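Local structure of alpha-1,2-Mannosidase (Trichoderma reesei, 1HCU) at residues His41-Asn45 / Ala427-Ser432. The protein probably trims alpha-1,2-linked mannose residues from high-mannose N-glycans, as a calcium-dependent glycosyl hydrolase of family 47. Numbering follows the deposited sequence.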
loop_
_atom_site.group_PDB
_atom_site.type_symbol
_atom_site.label_atom_id
_atom_site.label_comp_id
_atom_site.label_asym_id
_atom_site.label_seq_id
_atom_site.Cartn_x
_atom_site.Cartn_y
_atom_site.Cartn_z
ATOM N N HIS A 41 9.934 -18.366 3.560
ATOM C CA HIS A 41 8.813 -19.273 3.754
ATOM C C HIS A 41 9.116 -19.840 5.131
ATOM O O HIS A 41 9.873 -20.802 5.271
ATOM C CB HIS A 41 8.805 -20.357 2.681
ATOM C CG HIS A 41 8.545 -19.831 1.305
ATOM N ND1 HIS A 41 8.501 -20.641 0.192
ATOM C CD2 HIS A 41 8.312 -18.574 0.860
ATOM C CE1 HIS A 41 8.253 -19.910 -0.879
ATOM N NE2 HIS A 41 8.133 -18.651 -0.500
ATOM N N PRO A 42 8.537 -19.221 6.170
ATOM C CA PRO A 42 8.665 -19.541 7.598
ATOM C C PRO A 42 8.489 -20.991 8.058
ATOM O O PRO A 42 9.085 -21.391 9.058
ATOM C CB PRO A 42 7.666 -18.583 8.256
ATOM C CG PRO A 42 6.618 -18.429 7.209
ATOM C CD PRO A 42 7.430 -18.272 5.950
ATOM N N VAL A 43 7.687 -21.779 7.350
ATOM C CA VAL A 43 7.487 -23.165 7.757
ATOM C C VAL A 43 8.551 -24.081 7.163
ATOM O O VAL A 43 9.312 -24.730 7.887
ATOM C CB VAL A 43 6.108 -23.694 7.337
ATOM C CG1 VAL A 43 5.892 -25.082 7.939
ATOM C CG2 VAL A 43 5.018 -22.736 7.794
ATOM N N SER A 44 8.604 -24.129 5.837
ATOM C CA SER A 44 9.583 -24.959 5.154
ATOM C C SER A 44 10.986 -24.366 5.326
ATOM O O SER A 44 11.989 -25.035 5.087
ATOM C CB SER A 44 9.232 -25.037 3.667
ATOM O OG SER A 44 9.175 -23.739 3.100
ATOM N N ASN A 45 11.041 -23.108 5.758
ATOM C CA ASN A 45 12.302 -22.390 5.934
ATOM C C ASN A 45 13.031 -22.235 4.598
ATOM O O ASN A 45 14.254 -22.182 4.547
ATOM C CB ASN A 45 13.199 -23.095 6.962
ATOM C CG ASN A 45 12.894 -22.677 8.399
ATOM O OD1 ASN A 45 13.203 -23.401 9.345
ATOM N ND2 ASN A 45 12.303 -21.498 8.565
ATOM N N ALA A 427 3.887 -18.707 12.761
ATOM C CA ALA A 427 4.159 -20.003 12.133
ATOM C C ALA A 427 5.649 -20.260 11.929
ATOM O O ALA A 427 6.402 -19.360 11.557
ATOM C CB ALA A 427 3.438 -20.093 10.790
ATOM N N GLY A 428 6.068 -21.498 12.165
ATOM C CA GLY A 428 7.469 -21.854 11.994
ATOM C C GLY A 428 8.432 -20.878 12.631
ATOM O O GLY A 428 8.346 -20.627 13.824
ATOM N N SER A 429 9.340 -20.319 11.840
ATOM C CA SER A 429 10.332 -19.381 12.355
ATOM C C SER A 429 9.821 -17.951 12.569
ATOM O O SER A 429 10.453 -17.172 13.284
ATOM C CB SER A 429 11.547 -19.329 11.422
ATOM O OG SER A 429 12.017 -20.632 11.123
ATOM N N ALA A 430 8.694 -17.602 11.949
ATOM C CA ALA A 430 8.146 -16.253 12.096
ATOM C C ALA A 430 6.628 -16.178 11.933
ATOM O O ALA A 430 5.879 -16.674 12.773
ATOM C CB ALA A 430 8.826 -15.308 11.107
ATOM N N TYR A 431 6.183 -15.540 10.852
ATOM C CA TYR A 431 4.757 -15.387 10.574
ATOM C C TYR A 431 4.471 -15.735 9.120
ATOM O O TYR A 431 5.327 -15.585 8.246
ATOM C CB TYR A 431 4.293 -13.953 10.887
ATOM C CG TYR A 431 4.557 -13.530 12.320
ATOM C CD1 TYR A 431 5.805 -13.037 12.702
ATOM C CD2 TYR A 431 3.584 -13.697 13.309
ATOM C CE1 TYR A 431 6.083 -12.727 14.034
ATOM C CE2 TYR A 431 3.849 -13.392 14.650
ATOM C CZ TYR A 431 5.103 -12.911 15.004
ATOM O OH TYR A 431 5.395 -12.655 16.331
ATOM N N SER A 432 3.259 -16.185 8.857
ATOM C CA SER A 432 2.912 -16.592 7.511
ATOM C C SER A 432 1.461 -16.334 7.147
ATOM O O SER A 432 0.615 -16.109 8.011
ATOM C CB SER A 432 3.214 -18.089 7.351
ATOM O OG SER A 432 2.671 -18.606 6.151
#
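Pro-42 and Ser-429 bring two turns together: the loop between strands 39-41 and 46-48 meets the tight beta hairpin that follows helix 408-425, whose type II' turn runs from Ala-427 to Ala-430. The buried Pro-42 ring pokes its CB-CG edge into the hairpin's second strand and the residue just past it, with CG 3.3 Å from Tyr-431 O and 3.4 Å from Ser-432 CB, while its CB sits 3.6 Å from Ala-427 O. A short, rigid apolar ring suits this place, filling it without a long side chain. Its carbonyl does the polar work: Ser-429 N bonds to Pro-42 O over 3.0 Å, nearly straight at 166° but tilted from the carbonyl plane. Gly-428 CA adds a C-H···O contact to the same oxygen, and a CB on this residue would clash with it; the positive phi of the turn also suits glycine. Val-43 borders the contact, its CG2 against Ala-427 CB, while Asp-447 binds its backbone N. On Ser-429, OG lies anti to the carbonyl carbon (chi1 -50°), and this turns the hydroxyl toward Asn-45, whose amide suits its place by supplying an N-H donor: ND2 reaches Ser-429 OG at 2.7 Å. With an alanine in place of Asn-45, Ser-429 OG would probably lose this donor and its hydroxyl be freer to turn. As it stands, Ser-429 OG lies only 6° out of the Asn-45 amide plane.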